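Side-chain contacts in lipoprotein (Streptococcus pneumoniae serotype 4, PDB 6JF1), which binds L-methionine, probably as the lipid-anchored substrate-binding component of an ABC importer, and also binds zinc ions: residues G133-P138 / Y149-A154; E144-Y149 / V200-F205. All blocks are in the same frame, centred on the assembly; numbering follows the deposited sequence.

Interaction 1. Residues G133-P138 / Y149-A154; sequences GEIAVP and YLLQSA
Just ahead of L151, the residue that carries this contact, the carbonyl oxygen of L150 is gripped twice at the end of helix 141-153. A154 N reaches L150 O at 2.9 Å, continuing the helical pattern, and S153 OG donates to the same L150 O at 3.1 Å. The hydroxyl stands 30° off the carbonyl plane, on the same face as the A154 N-H. The S153 hydroxyl thus adds a second donor to an acceptor already used by the helical bond, and this ties its side chain back on the last turn.

From this turn L151 projects toward strand 134-138 and meets I135 tip to tip, its CD1 methyl lying 4.0 Å from CG2 of I135. In I135 a chi1 of -56° sets CG1 anti to the carbonyl carbon and leaves CG2 anti to the backbone N, facing the helix. The same L151 methyl also reaches V137, CD1 to CG1 being 4.2 Å, and so spans two residues on one side of the strand, while A136 between them points away. No hydrogen bond crosses between the segments; methyl groups alone make the contact. It joins the first strand and the helix of a beta-alpha-beta arrangement: strand 134-138 runs into helix 141-153, and the chain later returns as strand 180-184, parallel to and paired with 134-138. L151 touches I181 of that strand too, so the leucine lies over both parallel strands. One turn earlier, at the middle of the helix, V137 packs on A147, extending the apolar seam along the strand. At the helix end L150, S153 and A154 touch F218 of strand 218-219, and Q152 OE1 accepts a hydrogen bond from the backbone of L159.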
loop_
_atom_site.group_PDB
_atom_site.type_symbol
_atom_site.label_atom_id
_atom_site.label_comp_id
_atom_site.label_asym_id
_atom_site.label_seq_id
_atom_site.Cartn_x
_atom_site.Cartn_y
_atom_site.Cartn_z
ATOM N N GLY A 133 -20.251 -11.149 13.419
ATOM C CA GLY A 133 -19.581 -10.999 12.104
ATOM C C GLY A 133 -18.055 -11.174 12.153
ATOM O O GLY A 133 -17.403 -11.197 13.224
ATOM N N GLU A 134 -17.480 -11.304 10.964
ATOM C CA GLU A 134 -16.046 -11.468 10.801
ATOM C C GLU A 134 -15.529 -10.334 9.907
ATOM O O GLU A 134 -16.102 -10.061 8.852
ATOM C CB GLU A 134 -15.781 -12.816 10.159
ATOM C CG GLU A 134 -14.352 -13.012 9.743
ATOM C CD GLU A 134 -14.036 -14.471 9.444
ATOM O OE1 GLU A 134 -14.930 -15.167 8.933
ATOM O OE2 GLU A 134 -12.907 -14.905 9.726
ATOM N N ILE A 135 -14.502 -9.654 10.402
ATOM C CA ILE A 135 -13.790 -8.647 9.660
ATOM C C ILE A 135 -12.339 -9.105 9.459
ATOM O O ILE A 135 -11.638 -9.484 10.427
ATOM C CB ILE A 135 -13.876 -7.302 10.406
ATOM C CG1 ILE A 135 -15.333 -6.916 10.660
ATOM C CG2 ILE A 135 -13.119 -6.203 9.652
ATOM C CD1 ILE A 135 -15.492 -5.496 11.105
ATOM N N ALA A 136 -11.904 -9.066 8.196
ATOM C CA ALA A 136 -10.505 -9.364 7.799
ATOM C C ALA A 136 -9.680 -8.076 7.788
ATOM O O ALA A 136 -10.158 -7.038 7.320
ATOM C CB ALA A 136 -10.492 -9.983 6.424
ATOM N N VAL A 137 -8.458 -8.167 8.293
ATOM C CA VAL A 137 -7.517 -7.045 8.308
ATOM C C VAL A 137 -6.129 -7.557 7.878
ATOM O O VAL A 137 -5.847 -8.746 7.984
ATOM C CB VAL A 137 -7.452 -6.365 9.697
ATOM C CG1 VAL A 137 -8.802 -5.788 10.118
ATOM C CG2 VAL A 137 -6.875 -7.285 10.780
ATOM N N PRO A 138 -5.258 -6.667 7.369
ATOM C CA PRO A 138 -3.891 -7.083 7.050
ATOM C C PRO A 138 -3.140 -7.566 8.309
ATOM O O PRO A 138 -3.459 -7.185 9.435
ATOM C CB PRO A 138 -3.201 -5.843 6.467
ATOM C CG PRO A 138 -4.338 -4.928 6.050
ATOM C CD PRO A 138 -5.460 -5.231 7.024
ATOM N N TYR A 149 -6.948 0.756 14.267
ATOM C CA TYR A 149 -7.360 2.114 14.605
ATOM C C TYR A 149 -8.554 2.562 13.744
ATOM O O TYR A 149 -9.401 3.325 14.212
ATOM C CB TYR A 149 -6.187 3.081 14.489
ATOM C CG TYR A 149 -5.232 3.025 15.650
ATOM C CD1 TYR A 149 -5.587 3.562 16.888
ATOM C CD2 TYR A 149 -3.959 2.487 15.511
ATOM C CE1 TYR A 149 -4.707 3.553 17.964
ATOM C CE2 TYR A 149 -3.074 2.457 16.579
ATOM C CZ TYR A 149 -3.450 2.991 17.805
ATOM O OH TYR A 149 -2.567 2.999 18.841
ATOM N N LEU A 150 -8.595 2.115 12.492
ATOM C CA LEU A 150 -9.708 2.391 11.577
ATOM C C LEU A 150 -11.008 1.797 12.127
ATOM O O LEU A 150 -12.069 2.452 12.097
ATOM C CB LEU A 150 -9.437 1.786 10.191
ATOM C CG LEU A 150 -10.483 2.173 9.140
ATOM C CD1 LEU A 150 -10.163 3.540 8.576
ATOM C CD2 LEU A 150 -10.585 1.168 8.015
ATOM N N LEU A 151 -10.936 0.549 12.586
ATOM C CA LEU A 151 -12.124 -0.101 13.098
ATOM C C LEU A 151 -12.568 0.653 14.367
ATOM O O LEU A 151 -13.759 0.809 14.598
ATOM C CB LEU A 151 -11.827 -1.577 13.400
ATOM C CG LEU A 151 -11.611 -2.511 12.206
ATOM C CD1 LEU A 151 -11.646 -3.969 12.692
ATOM C CD2 LEU A 151 -12.678 -2.278 11.129
ATOM N N GLN A 152 -11.618 1.176 15.133
ATOM C CA GLN A 152 -11.973 1.921 16.318
ATOM C C GLN A 152 -12.637 3.245 15.923
ATOM O O GLN A 152 -13.701 3.561 16.408
ATOM C CB GLN A 152 -10.766 2.141 17.223
ATOM C CG GLN A 152 -11.065 3.128 18.344
ATOM C CD GLN A 152 -9.940 3.225 19.338
ATOM O OE1 GLN A 152 -10.005 2.647 20.433
ATOM N NE2 GLN A 152 -8.885 3.928 18.951
ATOM N N SER A 153 -12.013 4.032 15.051
ATOM C CA SER A 153 -12.628 5.285 14.623
ATOM C C SER A 153 -14.009 5.027 13.965
ATOM O O SER A 153 -14.880 5.887 14.042
ATOM C CB SER A 153 -11.668 6.077 13.750
ATOM O OG SER A 153 -11.680 5.557 12.438
ATOM N N ALA A 154 -14.255 3.851 13.365
ATOM C CA ALA A 154 -15.594 3.525 12.786
ATOM C C ALA A 154 -16.609 3.136 13.880
ATOM O O ALA A 154 -17.740 2.735 13.584
ATOM C CB ALA A 154 -15.477 2.425 11.740
#

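Interaction 2. Residues E144-Y149 / V200-F205. With ZN (zinc ion), chain H; ZN (zinc ion), chain G; MET (methionine), chain B.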
loop_
_atom_site.group_PDB
_atom_site.type_symbol
_atom_site.label_atom_id
_atom_site.label_comp_id
_atom_site.label_asym_id
_atom_site.label_seq_id
_atom_site.Cartn_x
_atom_site.Cartn_y
_atom_site.Cartn_z
ATOM N N GLU A 144 -1.779 -3.816 9.933
ATOM C CA GLU A 144 -2.664 -4.385 10.958
ATOM C C GLU A 144 -3.110 -3.300 11.960
ATOM O O GLU A 144 -4.318 -3.134 12.257
ATOM C CB GLU A 144 -1.936 -5.508 11.697
ATOM C CG GLU A 144 -2.815 -6.185 12.722
ATOM C CD GLU A 144 -2.064 -7.321 13.422
ATOM O OE1 GLU A 144 -1.112 -7.872 12.845
ATOM O OE2 GLU A 144 -2.402 -7.608 14.570
ATOM N N SER A 145 -2.131 -2.587 12.504
ATOM C CA SER A 145 -2.374 -1.491 13.430
ATOM C C SER A 145 -3.313 -0.452 12.802
ATOM O O SER A 145 -4.289 0.004 13.421
ATOM C CB SER A 145 -1.065 -0.840 13.848
ATOM O OG SER A 145 -1.315 0.195 14.782
ATOM N N ARG A 146 -2.985 -0.061 11.579
ATOM C CA ARG A 146 -3.735 0.942 10.844
ATOM C C ARG A 146 -5.196 0.504 10.714
ATOM O O ARG A 146 -6.101 1.316 10.909
ATOM C CB ARG A 146 -3.129 1.035 9.439
ATOM C CG ARG A 146 -3.611 2.240 8.649
ATOM C CD ARG A 146 -3.046 2.114 7.253
ATOM N NE ARG A 146 -3.250 3.340 6.475
ATOM C CZ ARG A 146 -2.841 3.457 5.211
ATOM N NH1 ARG A 146 -2.250 2.428 4.619
ATOM N NH2 ARG A 146 -3.036 4.591 4.558
ATOM N N ALA A 147 -5.424 -0.775 10.374
ATOM C CA ALA A 147 -6.752 -1.278 10.212
ATOM C C ALA A 147 -7.509 -1.223 11.559
ATOM O O ALA A 147 -8.690 -0.922 11.592
ATOM C CB ALA A 147 -6.671 -2.694 9.681
ATOM N N LEU A 148 -6.839 -1.586 12.647
ATOM C CA LEU A 148 -7.469 -1.624 13.972
ATOM C C LEU A 148 -7.847 -0.214 14.447
ATOM O O LEU A 148 -8.959 -0.009 14.983
ATOM C CB LEU A 148 -6.523 -2.315 14.959
ATOM C CG LEU A 148 -6.393 -3.814 14.712
ATOM C CD1 LEU A 148 -5.314 -4.418 15.587
ATOM C CD2 LEU A 148 -7.729 -4.505 14.933
ATOM N N TYR A 149 -6.948 0.756 14.267
ATOM C CA TYR A 149 -7.360 2.114 14.605
ATOM C C TYR A 149 -8.554 2.562 13.744
ATOM O O TYR A 149 -9.401 3.325 14.212
ATOM C CB TYR A 149 -6.187 3.081 14.489
ATOM C CG TYR A 149 -5.232 3.025 15.650
ATOM C CD1 TYR A 149 -5.587 3.562 16.888
ATOM C CD2 TYR A 149 -3.959 2.487 15.511
ATOM C CE1 TYR A 149 -4.707 3.553 17.964
ATOM C CE2 TYR A 149 -3.074 2.457 16.579
ATOM C CZ TYR A 149 -3.450 2.991 17.805
ATOM O OH TYR A 149 -2.567 2.999 18.841
ATOM N N VAL A 200 -10.590 -4.706 5.747
ATOM C CA VAL A 200 -9.759 -3.524 5.494
ATOM C C VAL A 200 -8.773 -3.876 4.377
ATOM O O VAL A 200 -8.071 -4.930 4.436
ATOM C CB VAL A 200 -9.080 -3.006 6.774
ATOM C CG1 VAL A 200 -8.187 -1.787 6.506
ATOM C CG2 VAL A 200 -10.139 -2.687 7.835
ATOM N N VAL A 201 -8.776 -3.014 3.344
ATOM C CA VAL A 201 -8.036 -3.315 2.125
ATOM C C VAL A 201 -7.166 -2.124 1.691
ATOM O O VAL A 201 -7.682 -1.035 1.405
ATOM C CB VAL A 201 -8.985 -3.705 0.988
ATOM C CG1 VAL A 201 -8.158 -4.084 -0.233
ATOM C CG2 VAL A 201 -9.936 -4.834 1.412
ATOM N N ASN A 202 -5.860 -2.361 1.610
ATOM C CA ASN A 202 -4.888 -1.423 1.037
ATOM C C ASN A 202 -5.183 -1.161 -0.451
ATOM O O ASN A 202 -5.565 -2.089 -1.198
ATOM C CB ASN A 202 -3.468 -1.974 1.128
ATOM C CG ASN A 202 -2.963 -2.116 2.555
ATOM O OD1 ASN A 202 -3.065 -3.187 3.143
ATOM N ND2 ASN A 202 -2.366 -1.063 3.098
ATOM N N ASN A 203 -4.939 0.078 -0.879
ATOM C CA ASN A 203 -5.205 0.558 -2.272
ATOM C C ASN A 203 -4.547 -0.366 -3.300
ATOM O O ASN A 203 -5.060 -0.518 -4.434
ATOM C CB ASN A 203 -4.675 1.984 -2.500
ATOM C CG ASN A 203 -3.155 2.060 -2.538
ATOM O OD1 ASN A 203 -2.475 1.529 -1.659
ATOM N ND2 ASN A 203 -2.608 2.700 -3.559
ATOM N N THR A 204 -3.405 -0.943 -2.935
ATOM C CA THR A 204 -2.660 -1.801 -3.849
ATOM C C THR A 204 -3.541 -2.919 -4.445
ATOM O O THR A 204 -3.277 -3.366 -5.570
ATOM C CB THR A 204 -1.534 -2.506 -3.085
ATOM O OG1 THR A 204 -0.950 -1.539 -2.208
ATOM C CG2 THR A 204 -0.463 -3.073 -4.000
ATOM N N PHE A 205 -4.558 -3.402 -3.707
ATOM C CA PHE A 205 -5.221 -4.730 -4.041
ATOM C C PHE A 205 -6.674 -4.499 -4.499
ATOM O O PHE A 205 -7.387 -5.431 -4.870
ATOM C CB PHE A 205 -5.149 -5.680 -2.847
ATOM C CG PHE A 205 -3.732 -5.864 -2.353
ATOM C CD1 PHE A 205 -2.757 -6.422 -3.182
ATOM C CD2 PHE A 205 -3.372 -5.404 -1.085
ATOM C CE1 PHE A 205 -1.448 -6.555 -2.735
ATOM C CE2 PHE A 205 -2.071 -5.565 -0.626
ATOM C CZ PHE A 205 -1.115 -6.128 -1.450
HETATM ZN ZN ZN H . -1.748 -9.549 14.923
HETATM ZN ZN ZN G . 0.011 -9.651 12.455
HETATM N N MET B . 0.217 1.566 -1.021
HETATM C CA MET B . -0.019 0.979 0.354
HETATM C C MET B . -0.834 1.988 1.164
HETATM O O MET B . -1.752 1.590 1.908
HETATM C CB MET B . 1.312 0.721 1.077
HETATM C CG MET B . 1.158 -0.218 2.294
HETATM S SD MET B . 2.759 -0.489 3.108
HETATM C CE MET B . 3.474 -1.769 2.063
HETATM O OXT MET B . -0.601 3.223 1.014
HETATM O O HOH W 1 0.200 -9.615 14.876
HETATM O O HOH W 2 1.247 -8.308 13.297
#
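A147 lays its methyl group against the side chain of V200, with A147 CB 3.6 Å from V200 CG1 and 3.9 Å from V200 CG2. That CG1 branch lies anti to the backbone N (chi1 179°), and the small alanine lets helix and strand come close. The preceding residue, R146, stretches out fully extended so that NH1 donates a hydrogen bond to O of the bound methionine at 2.9 Å, the acceptor lying at the guanidinium edge, near its plane. N202 ND2 donates to the same methionine O at 3.0 Å along a straighter path (164° against 146°). E220 forms a salt bridge with R146 NE, W229 makes a cation-pi contact with the guanidinium, and N143 OD1 accepts from N202 ND2. At the other end of the ligand's backbone, methionine N donates to N203 OD1 over 2.8 Å. E144 OE2 binds one zinc ion at 2.1 Å and OE1 a second at 2.1 Å, with OE1 also 2.7 Å from the first; E183 and the backbone O of N139 help complete the sites. Paired grips on the alpha-carboxylate and alpha-amino groups are characteristic of the amino-acid pocket in the interlobe cleft of a substrate-binding protein.

How the interactions relate
Helix 141-153 serves both contacts: interaction 1 uses its last turn and interaction 2 its middle, their centres lying about 8 Å apart. Strands 134-138 and 198-201 are parallel neighbours in one sheet, joined where A136 O and V200 N approach to 2.8 Å, a probable hydrogen bond. V137 also touches V200, so the apolar layer continues from one contact to the other. P138 leads toward the pocket, its CG 3.6 Å from N202 OD1. Interaction 1 lies farther from the ligand, the V137 side chain being about 13 Å from methionine and about 7 Å from a zinc ion at their nearest atoms.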